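Local coordinates for maltose/maltodextrin-binding protein (Thermus thermophilus, PDB 2GH9) that binds maltotriose and, as in other periplasmic maltose-binding proteins, probably hands it on to a membrane transporter for uptake, at residues R129-E132 with E133-L137; K200-R203 with F204-L208; G68-Q72 with A73-E77; E41-Q44 with K45-G49. All coordinates share one frame; numbering follows the deposited sequence.

Contact 1: residues R129-E132 with E133-L137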
loop_
_atom_site.group_PDB
_atom_site.type_symbol
_atom_site.label_atom_id
_atom_site.label_comp_id
_atom_site.label_asym_id
_atom_site.label_seq_id
_atom_site.Cartn_x
_atom_site.Cartn_y
_atom_site.Cartn_z
ATOM N N ARG A 129 20.041 -2.754 14.012
ATOM C CA ARG A 129 20.928 -2.887 12.854
ATOM C C ARG A 129 20.823 -4.240 12.146
ATOM O O ARG A 129 21.184 -4.362 10.980
ATOM C CB ARG A 129 22.361 -2.692 13.303
ATOM C CG ARG A 129 22.666 -1.305 13.846
ATOM C CD ARG A 129 24.052 -1.262 14.438
ATOM N NE ARG A 129 24.118 -1.781 15.808
ATOM C CZ ARG A 129 25.209 -1.710 16.569
ATOM N NH1 ARG A 129 26.317 -1.137 16.100
ATOM N NH2 ARG A 129 25.206 -2.198 17.806
ATOM N N THR A 130 20.365 -5.259 12.870
ATOM C CA THR A 130 20.281 -6.616 12.348
ATOM C C THR A 130 19.008 -7.286 12.866
ATOM O O THR A 130 18.344 -6.788 13.773
ATOM C CB THR A 130 21.501 -7.486 12.828
ATOM O OG1 THR A 130 21.479 -7.586 14.262
ATOM C CG2 THR A 130 22.816 -6.904 12.381
ATOM N N TRP A 131 18.701 -8.441 12.292
ATOM C CA TRP A 131 17.626 -9.272 12.769
ATOM C C TRP A 131 17.787 -9.612 14.247
ATOM O O TRP A 131 16.828 -9.597 14.994
ATOM C CB TRP A 131 17.542 -10.582 11.972
ATOM C CG TRP A 131 16.671 -11.569 12.676
ATOM C CD1 TRP A 131 17.081 -12.637 13.423
ATOM C CD2 TRP A 131 15.240 -11.519 12.796
ATOM N NE1 TRP A 131 15.994 -13.271 13.966
ATOM C CE2 TRP A 131 14.855 -12.605 13.600
ATOM C CE3 TRP A 131 14.244 -10.658 12.288
ATOM C CZ2 TRP A 131 13.528 -12.873 13.907
ATOM C CZ3 TRP A 131 12.926 -10.926 12.585
ATOM C CH2 TRP A 131 12.577 -12.031 13.392
ATOM N N GLU A 132 19.007 -9.940 14.650
ATOM C CA GLU A 132 19.251 -10.483 15.991
ATOM C C GLU A 132 19.049 -9.380 17.037
ATOM O O GLU A 132 18.483 -9.602 18.104
ATOM C CB GLU A 132 20.669 -11.080 16.076
ATOM C CG GLU A 132 20.893 -12.410 15.277
ATOM C CD GLU A 132 20.944 -12.265 13.744
ATOM O OE1 GLU A 132 21.436 -11.229 13.228
ATOM O OE2 GLU A 132 20.490 -13.220 13.047
ATOM N N GLU A 133 19.508 -8.186 16.697
ATOM C CA GLU A 133 19.329 -7.008 17.531
ATOM C C GLU A 133 17.846 -6.597 17.654
ATOM O O GLU A 133 17.393 -6.195 18.719
ATOM C CB GLU A 133 20.126 -5.859 16.926
ATOM C CG GLU A 133 20.766 -4.958 17.924
ATOM C CD GLU A 133 21.669 -3.952 17.267
ATOM O OE1 GLU A 133 22.875 -3.952 17.577
ATOM O OE2 GLU A 133 21.182 -3.173 16.438
ATOM N N PHE A 134 17.113 -6.704 16.546
ATOM C CA PHE A 134 15.673 -6.448 16.500
ATOM C C PHE A 134 14.922 -7.449 17.349
ATOM O O PHE A 134 14.075 -7.069 18.141
ATOM C CB PHE A 134 15.156 -6.527 15.051
ATOM C CG PHE A 134 13.652 -6.709 14.941
ATOM C CD1 PHE A 134 12.793 -5.614 15.047
ATOM C CD2 PHE A 134 13.107 -7.966 14.698
ATOM C CE1 PHE A 134 11.421 -5.780 14.951
ATOM C CE2 PHE A 134 11.745 -8.130 14.587
ATOM C CZ PHE A 134 10.898 -7.028 14.714
ATOM N N LEU A 135 15.231 -8.728 17.142
ATOM C CA LEU A 135 14.603 -9.811 17.866
ATOM C C LEU A 135 14.768 -9.651 19.366
ATOM O O LEU A 135 13.786 -9.725 20.105
ATOM C CB LEU A 135 15.147 -11.169 17.411
ATOM C CG LEU A 135 14.525 -12.403 18.073
ATOM C CD1 LEU A 135 12.991 -12.401 17.974
ATOM C CD2 LEU A 135 15.138 -13.677 17.458
ATOM N N ALA A 136 16.000 -9.405 19.798
ATOM C CA ALA A 136 16.316 -9.243 21.222
ATOM C C ALA A 136 15.557 -8.066 21.844
ATOM O O ALA A 136 14.978 -8.191 22.926
ATOM C CB ALA A 136 17.817 -9.066 21.416
ATOM N N LEU A 137 15.547 -6.940 21.135
ATOM C CA LEU A 137 14.802 -5.750 21.537
ATOM C C LEU A 137 13.288 -5.982 21.610
ATOM O O LEU A 137 12.656 -5.617 22.603
ATOM C CB LEU A 137 15.096 -4.614 20.566
ATOM C CG LEU A 137 14.519 -3.224 20.809
ATOM C CD1 LEU A 137 14.986 -2.677 22.158
ATOM C CD2 LEU A 137 14.918 -2.278 19.658
#
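The N-terminal cap of helix 131-141 is formed by Thr130 and tightened by a salt bridge between Arg129 and Glu133. Thr130 OG1 accepts from Glu133 N at 3.2 Å. A chi1 of 62° puts this oxygen between the backbone N and the carbonyl carbon, where it faces the first turn. The Glu133 carboxylate reaches back to the residue before the cap. Its OE2 takes the Arg129 backbone N-H at 2.7 Å in an almost straight bond, from the anti side and out of the carboxylate plane. OE1 is gripped twice by the guanidinium, by Arg129 NE at 3.1 Å on its syn lone pair and by Arg129 NH2 at 2.9 Å. The two flat groups are nearly coplanar, 27° apart. Farther along, the Trp131 indole carries Leu135 CB over one face, and Leu135 CD2 lies 3.6 Å from Trp131 NE1. Trp131 CZ3 meets Phe134 CE2 at 3.6 Å, with the ring planes inclined at 45°. Phe134 also packs edge-to-face with Phe149 and Phe252. The negative carboxylate beside the helix start probably suits the helix dipole. This is a threonine N-cap, with a glutamate in the first turn bonding back to the chain ahead of it.

Contact 2: residues K200-R203 with F204-L208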
loop_
_atom_site.group_PDB
_atom_site.type_symbol
_atom_site.label_atom_id
_atom_site.label_comp_id
_atom_site.label_asym_id
_atom_site.label_seq_id
_atom_site.Cartn_x
_atom_site.Cartn_y
_atom_site.Cartn_z
ATOM N N LYS A 200 4.986 -17.936 10.634
ATOM C CA LYS A 200 4.602 -18.771 11.800
ATOM C C LYS A 200 5.487 -18.538 13.019
ATOM O O LYS A 200 4.990 -18.357 14.137
ATOM C CB LYS A 200 4.611 -20.255 11.455
ATOM C CG LYS A 200 3.408 -20.690 10.708
ATOM C CD LYS A 200 3.485 -22.181 10.295
ATOM C CE LYS A 200 3.275 -23.144 11.469
ATOM N NZ LYS A 200 3.372 -24.560 10.963
ATOM N N ASP A 201 6.799 -18.510 12.785
ATOM C CA ASP A 201 7.778 -18.359 13.853
ATOM C C ASP A 201 7.610 -17.054 14.589
ATOM O O ASP A 201 7.937 -16.976 15.763
ATOM C CB ASP A 201 9.223 -18.457 13.325
ATOM C CG ASP A 201 9.594 -19.850 12.831
ATOM O OD1 ASP A 201 8.842 -20.822 13.067
ATOM O OD2 ASP A 201 10.664 -19.975 12.188
ATOM N N LEU A 202 7.138 -16.013 13.894
ATOM C CA LEU A 202 6.871 -14.715 14.518
ATOM C C LEU A 202 5.850 -14.871 15.659
ATOM O O LEU A 202 5.821 -14.081 16.589
ATOM C CB LEU A 202 6.376 -13.677 13.468
ATOM C CG LEU A 202 7.428 -13.073 12.506
ATOM C CD1 LEU A 202 6.808 -12.127 11.470
ATOM C CD2 LEU A 202 8.505 -12.325 13.274
ATOM N N ARG A 203 5.007 -15.889 15.564
ATOM C CA ARG A 203 4.051 -16.173 16.635
ATOM C C ARG A 203 4.555 -17.292 17.543
ATOM O O ARG A 203 4.677 -17.093 18.724
ATOM C CB ARG A 203 2.694 -16.542 16.059
ATOM C CG ARG A 203 1.612 -16.833 17.104
ATOM C CD ARG A 203 0.258 -16.931 16.422
ATOM N NE ARG A 203 -0.217 -15.602 16.028
ATOM C CZ ARG A 203 -1.196 -15.359 15.158
ATOM N NH1 ARG A 203 -1.830 -16.351 14.557
ATOM N NH2 ARG A 203 -1.536 -14.107 14.882
ATOM N N PHE A 204 4.865 -18.451 16.977
ATOM C CA PHE A 204 5.054 -19.663 17.790
ATOM C C PHE A 204 6.475 -19.911 18.310
ATOM O O PHE A 204 6.678 -20.752 19.208
ATOM C CB PHE A 204 4.589 -20.874 16.999
ATOM C CG PHE A 204 3.164 -20.786 16.544
ATOM C CD1 PHE A 204 2.139 -20.579 17.470
ATOM C CD2 PHE A 204 2.838 -20.896 15.191
ATOM C CE1 PHE A 204 0.808 -20.494 17.046
ATOM C CE2 PHE A 204 1.517 -20.805 14.768
ATOM C CZ PHE A 204 0.504 -20.609 15.699
ATOM N N LYS A 205 7.463 -19.236 17.731
ATOM C CA LYS A 205 8.844 -19.408 18.167
ATOM C C LYS A 205 9.313 -18.161 18.866
ATOM O O LYS A 205 9.799 -18.219 19.993
ATOM C CB LYS A 205 9.783 -19.702 16.999
ATOM C CG LYS A 205 11.233 -19.885 17.455
ATOM C CD LYS A 205 12.222 -19.912 16.320
ATOM C CE LYS A 205 12.024 -21.104 15.408
ATOM N NZ LYS A 205 13.241 -21.263 14.528
ATOM N N TYR A 206 9.205 -17.029 18.171
ATOM C CA TYR A 206 9.720 -15.776 18.684
ATOM C C TYR A 206 8.724 -15.086 19.603
ATOM O O TYR A 206 9.107 -14.196 20.348
ATOM C CB TYR A 206 10.150 -14.832 17.535
ATOM C CG TYR A 206 11.061 -15.469 16.494
ATOM C CD1 TYR A 206 12.330 -15.954 16.838
ATOM C CD2 TYR A 206 10.663 -15.571 15.168
ATOM C CE1 TYR A 206 13.177 -16.518 15.878
ATOM C CE2 TYR A 206 11.487 -16.150 14.208
ATOM C CZ TYR A 206 12.740 -16.619 14.567
ATOM O OH TYR A 206 13.514 -17.203 13.606
ATOM N N ASN A 207 7.455 -15.506 19.553
ATOM C CA ASN A 207 6.404 -15.015 20.459
ATOM C C ASN A 207 6.254 -13.484 20.416
ATOM O O ASN A 207 6.247 -12.810 21.462
ATOM C CB ASN A 207 6.638 -15.519 21.898
ATOM C CG ASN A 207 5.427 -15.287 22.804
ATOM O OD1 ASN A 207 4.274 -15.528 22.412
ATOM N ND2 ASN A 207 5.684 -14.802 24.012
ATOM N N LEU A 208 6.145 -12.943 19.195
ATOM C CA LEU A 208 6.064 -11.495 19.007
ATOM C C LEU A 208 4.644 -11.031 18.669
ATOM O O LEU A 208 4.178 -9.998 19.188
ATOM C CB LEU A 208 7.064 -11.029 17.928
ATOM C CG LEU A 208 8.553 -11.085 18.295
ATOM C CD1 LEU A 208 9.426 -10.498 17.189
ATOM C CD2 LEU A 208 8.809 -10.348 19.593
HETATM O O HOH W 1 12.402 -18.046 11.574
HETATM O O HOH W 2 3.182 -17.698 20.924
#
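Arg203 and Phe204 run side by side and point the same way, the aliphatic part of the arginine lying over one face of the ring. Arg203 CG sits 4.0 Å from the Phe204 ring centroid, a CH-pi contact, and Arg203 CD is 3.7 Å from Phe204 CE1. With CG anti to the backbone N (chi1 -179°), the arginine chain is led along the ring. Its NH1 and NE go on to the carbonyls of Ile356 and Val209. With an alanine in place of Phe204, the Arg203 methylenes would probably lose the ring face they lie on. Asp201 and Lys205 also lie side by side, but their salt bridge is long, with OD2 of Asp201 3.7 Å from NZ of Lys205. The carboxylate has a firmer partner in Gln197, through OD1. Tyr206 brings its CE2 to within 3.4 Å of Asp201 CB, and a water joins Asp201 OD2 to Tyr206 OH. Asp201 O accepts from both Tyr206 N at 2.7 Å and Lys205 N at 3.0 Å. Leu208 N then reaches back six residues to Leu202 O, at 2.9 Å. Asn207 has positive phi. The arrangement is that of a helix C terminus, helix 189-204, unwinding into a loop through wider turns and a positive-phi residue.

Contact 3: residues G68-Q72 with A73-E77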
loop_
_atom_site.group_PDB
_atom_site.type_symbol
_atom_site.label_atom_id
_atom_site.label_comp_id
_atom_site.label_asym_id
_atom_site.label_seq_id
_atom_site.Cartn_x
_atom_site.Cartn_y
_atom_site.Cartn_z
ATOM N N GLY A 68 -5.514 -2.584 -13.841
ATOM C CA GLY A 68 -5.847 -3.575 -14.872
ATOM C C GLY A 68 -7.260 -4.121 -14.774
ATOM O O GLY A 68 -7.967 -4.120 -15.761
ATOM N N GLU A 69 -7.676 -4.581 -13.590
ATOM C CA GLU A 69 -9.035 -5.077 -13.384
ATOM C C GLU A 69 -10.119 -4.020 -13.618
ATOM O O GLU A 69 -11.175 -4.317 -14.193
ATOM C CB GLU A 69 -9.189 -5.649 -11.978
ATOM C CG GLU A 69 -10.553 -6.200 -11.666
ATOM C CD GLU A 69 -10.687 -6.699 -10.263
ATOM O OE1 GLU A 69 -9.669 -6.743 -9.524
ATOM O OE2 GLU A 69 -11.820 -7.058 -9.895
ATOM N N MET A 70 -9.886 -2.803 -13.121
ATOM C CA MET A 70 -10.835 -1.718 -13.299
ATOM C C MET A 70 -10.935 -1.267 -14.771
ATOM O O MET A 70 -12.043 -1.024 -15.272
ATOM C CB MET A 70 -10.463 -0.528 -12.402
ATOM C CG MET A 70 -10.692 -0.801 -10.927
ATOM S SD MET A 70 -10.364 0.649 -9.904
ATOM C CE MET A 70 -11.995 1.120 -9.387
ATOM N N ALA A 71 -9.780 -1.151 -15.431
ATOM C CA ALA A 71 -9.699 -0.773 -16.831
ATOM C C ALA A 71 -10.427 -1.790 -17.727
ATOM O O ALA A 71 -11.207 -1.407 -18.621
ATOM C CB ALA A 71 -8.226 -0.590 -17.255
ATOM N N GLN A 72 -10.220 -3.076 -17.457
ATOM C CA GLN A 72 -10.991 -4.134 -18.136
ATOM C C GLN A 72 -12.489 -4.081 -17.880
ATOM O O GLN A 72 -13.256 -4.502 -18.738
ATOM C CB GLN A 72 -10.493 -5.515 -17.731
ATOM C CG GLN A 72 -9.208 -5.909 -18.392
ATOM C CD GLN A 72 -9.011 -7.408 -18.399
ATOM O OE1 GLN A 72 -9.490 -8.118 -17.497
ATOM N NE2 GLN A 72 -8.304 -7.907 -19.418
ATOM N N ALA A 73 -12.917 -3.599 -16.706
ATOM C CA ALA A 73 -14.339 -3.426 -16.422
ATOM C C ALA A 73 -14.885 -2.175 -17.101
ATOM O O ALA A 73 -16.069 -1.858 -16.982
ATOM C CB ALA A 73 -14.591 -3.360 -14.913
ATOM N N GLY A 74 -14.018 -1.454 -17.788
ATOM C CA GLY A 74 -14.410 -0.272 -18.549
ATOM C C GLY A 74 -14.735 0.921 -17.675
ATOM O O GLY A 74 -15.267 1.913 -18.172
ATOM N N VAL A 75 -14.386 0.865 -16.381
ATOM C CA VAL A 75 -14.929 1.846 -15.430
ATOM C C VAL A 75 -14.062 3.065 -15.214
ATOM O O VAL A 75 -14.491 3.999 -14.528
ATOM C CB VAL A 75 -15.288 1.203 -14.054
ATOM C CG1 VAL A 75 -16.386 0.164 -14.253
ATOM C CG2 VAL A 75 -14.030 0.622 -13.335
ATOM N N LEU A 76 -12.862 3.063 -15.799
ATOM C CA LEU A 76 -11.891 4.158 -15.635
ATOM C C LEU A 76 -11.895 5.069 -16.856
ATOM O O LEU A 76 -11.837 4.598 -17.987
ATOM C CB LEU A 76 -10.458 3.624 -15.447
ATOM C CG LEU A 76 -10.135 2.751 -14.219
ATOM C CD1 LEU A 76 -8.630 2.484 -14.124
ATOM C CD2 LEU A 76 -10.679 3.339 -12.941
ATOM N N GLU A 77 -11.960 6.373 -16.613
ATOM C CA GLU A 77 -11.789 7.368 -17.669
ATOM C C GLU A 77 -10.293 7.522 -17.996
ATOM O O GLU A 77 -9.473 7.840 -17.112
ATOM C CB GLU A 77 -12.449 8.704 -17.267
ATOM C CG GLU A 77 -12.267 9.892 -18.246
ATOM C CD GLU A 77 -13.000 9.741 -19.593
ATOM O OE1 GLU A 77 -13.763 8.780 -19.783
ATOM O OE2 GLU A 77 -12.817 10.618 -20.461
HETATM O O HOH W 3 -11.616 1.878 -18.155
#
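Three peptide carbonyls, of Glu69, Met70 and Ala71, are the flat groups here, and each is met by the chain that follows. Gly74 N stands above the carbonyl plane of Ala71, 66° out of it, yet bonds Ala71 O at 2.9 Å. Val75 N bonds Met70 O at 3.2 Å, and Ala73 N bonds Glu69 O at 3.1 Å. A water donates a hydrogen bond to Leu76 O and a weak one to Ala71 O. The bonds from Gly74 and Val75, with positive phi at Gly74, make a Schellman motif that ends helix 67-72. The apolar contact usual for this motif is present: Val75 CG2 lies 3.9 Å from Met70 CB. Leu76 crosses Met70 at about a right angle, its CG 3.8 Å from Met70 CB and its CD2 4.1 Å from Met70 SD. Leu76 CD1 also reaches Ala71 CB, at 4.4 Å. The same leucine leans on Val272 of strand 265-273, and Met70 on Phe46 of helix 39-49. Cutting Leu76 back to an alanine is likely to open a gap beside CB and SD of Met70 and leave the sulfur freer to move. Val75 packs on Phe46 and Pro51, and its backbone bonds to Ala275 beyond the strand.

Contact 4: residues E41-Q44 with K45-G49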
loop_
_atom_site.group_PDB
_atom_site.type_symbol
_atom_site.label_atom_id
_atom_site.label_comp_id
_atom_site.label_asym_id
_atom_site.label_seq_id
_atom_site.Cartn_x
_atom_site.Cartn_y
_atom_site.Cartn_z
ATOM N N GLU A 41 -13.497 -2.284 0.527
ATOM C CA GLU A 41 -14.800 -2.308 -0.127
ATOM C C GLU A 41 -14.894 -1.467 -1.420
ATOM O O GLU A 41 -15.818 -1.660 -2.237
ATOM C CB GLU A 41 -15.847 -1.828 0.886
ATOM C CG GLU A 41 -16.037 -2.805 2.021
ATOM C CD GLU A 41 -17.204 -2.478 2.904
ATOM O OE1 GLU A 41 -18.077 -1.675 2.530
ATOM O OE2 GLU A 41 -17.251 -3.020 4.014
ATOM N N ILE A 42 -13.942 -0.559 -1.636
ATOM C CA ILE A 42 -14.053 0.411 -2.740
ATOM C C ILE A 42 -14.031 -0.208 -4.127
ATOM O O ILE A 42 -14.881 0.141 -4.958
ATOM C CB ILE A 42 -12.951 1.511 -2.701
ATOM C CG1 ILE A 42 -13.106 2.409 -1.491
ATOM C CG2 ILE A 42 -13.009 2.393 -3.954
ATOM C CD1 ILE A 42 -11.922 3.410 -1.315
ATOM N N LYS A 43 -13.060 -1.075 -4.405
ATOM C CA LYS A 43 -12.895 -1.631 -5.758
ATOM C C LYS A 43 -14.183 -2.315 -6.266
ATOM O O LYS A 43 -14.634 -2.045 -7.379
ATOM C CB LYS A 43 -11.688 -2.590 -5.831
ATOM C CG LYS A 43 -11.445 -3.169 -7.257
ATOM C CD LYS A 43 -10.065 -3.809 -7.485
ATOM C CE LYS A 43 -9.723 -4.951 -6.537
ATOM N NZ LYS A 43 -10.742 -6.030 -6.449
ATOM N N GLN A 44 -14.776 -3.167 -5.431
ATOM C CA GLN A 44 -15.992 -3.872 -5.800
ATOM C C GLN A 44 -17.138 -2.881 -6.000
ATOM O O GLN A 44 -17.878 -2.973 -6.962
ATOM C CB GLN A 44 -16.359 -4.917 -4.739
ATOM C CG GLN A 44 -17.650 -5.697 -5.074
ATOM C CD GLN A 44 -17.995 -6.752 -4.063
ATOM O OE1 GLN A 44 -18.052 -6.479 -2.863
ATOM N NE2 GLN A 44 -18.255 -7.966 -4.533
ATOM N N LYS A 45 -17.262 -1.915 -5.096
ATOM C CA LYS A 45 -18.320 -0.923 -5.189
ATOM C C LYS A 45 -18.248 -0.159 -6.499
ATOM O O LYS A 45 -19.282 0.100 -7.135
ATOM C CB LYS A 45 -18.253 0.049 -4.013
ATOM C CG LYS A 45 -19.017 -0.413 -2.785
ATOM C CD LYS A 45 -18.655 0.426 -1.551
ATOM C CE LYS A 45 -19.333 1.775 -1.570
ATOM N NZ LYS A 45 -20.822 1.647 -1.470
ATOM N N PHE A 46 -17.029 0.208 -6.897
ATOM C CA PHE A 46 -16.805 0.998 -8.113
ATOM C C PHE A 46 -16.979 0.208 -9.386
ATOM O O PHE A 46 -17.595 0.679 -10.339
ATOM C CB PHE A 46 -15.395 1.579 -8.117
ATOM C CG PHE A 46 -15.248 2.809 -8.974
ATOM C CD1 PHE A 46 -15.653 4.060 -8.488
ATOM C CD2 PHE A 46 -14.674 2.737 -10.230
ATOM C CE1 PHE A 46 -15.486 5.207 -9.252
ATOM C CE2 PHE A 46 -14.516 3.894 -11.004
ATOM C CZ PHE A 46 -14.927 5.123 -10.509
ATOM N N ILE A 47 -16.382 -0.973 -9.425
ATOM C CA ILE A 47 -16.453 -1.820 -10.627
ATOM C C ILE A 47 -17.918 -2.229 -10.910
ATOM O O ILE A 47 -18.408 -2.090 -12.038
ATOM C CB ILE A 47 -15.557 -3.069 -10.504
ATOM C CG1 ILE A 47 -14.079 -2.695 -10.680
ATOM C CG2 ILE A 47 -15.965 -4.110 -11.558
ATOM C CD1 ILE A 47 -13.123 -3.878 -10.522
ATOM N N LEU A 48 -18.609 -2.713 -9.883
ATOM C CA LEU A 48 -20.004 -3.119 -10.022
ATOM C C LEU A 48 -20.950 -1.925 -10.189
ATOM O O LEU A 48 -21.842 -1.951 -11.037
ATOM C CB LEU A 48 -20.453 -3.976 -8.833
ATOM C CG LEU A 48 -19.850 -5.369 -8.659
ATOM C CD1 LEU A 48 -20.570 -6.104 -7.514
ATOM C CD2 LEU A 48 -19.912 -6.184 -9.948
ATOM N N GLY A 49 -20.757 -0.878 -9.391
ATOM C CA GLY A 49 -21.629 0.296 -9.453
ATOM C C GLY A 49 -21.445 1.228 -10.649
ATOM O O GLY A 49 -22.396 1.854 -11.094
#
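Ile47 and Lys43 lie side by side one turn apart on helix 39-49, a helix of the lobe that also holds strands 3-7 and 58-63. The close-packed face of the helix, turned into the protein, belongs to Ile42 and Phe46. CG of Phe46 is anti to its backbone N (chi1 -156°), which carries the ring away from the preceding turn. The ring packs on Trp6, Val59 and Met70, and Ile42 also rests on Val59. Phe46 N bonds Ile42 O at 2.9 Å. Beside this face, against helix 67-72, Ile47 CD1 touches Lys43 CG at 3.7 Å. In the backbone, Ile47 N bonds Lys43 O at 2.9 Å. Lys43 bends at both chi3 and chi4. Its amino end makes a cation-pi contact with Trp66 and a long, weak ion pair with Glu69. This side chain lies about 5 Å from a bound glucose unit. The solvent side is looser. Gln44 and Leu48 are exposed, and their side chains meet through aliphatic atoms, Gln44 CG to Leu48 CD1 at 3.8 Å. Glu41 and Lys45 carry opposite charges, but the Lys45 methylenes lie along the Glu41 backbone O, with Lys45 CG 3.5 Å from it, while Glu41 OE1 and Lys45 NZ stay 5.9 Å apart.

From the N terminus, contact 4 comes first, within helix 39-49. Contact 3 follows and closes the end of helix 67-72. Contact 1 then opens helix 131-141, and contact 2 ends helix 189-204. All four are local and in series, so none nests or crosses. They form two touching pairs. Contacts 3 and 4, with centres 11 Å apart, join two neighbouring helices beside the sheet that holds strand 58-63. Contacts 1 and 2, with centres 14 Å apart, meet where Leu135 packs on Tyr206 and Leu208. Centres of different pairs lie 36 to 44 Å apart, consistent with the two lobes of a periplasmic binding protein.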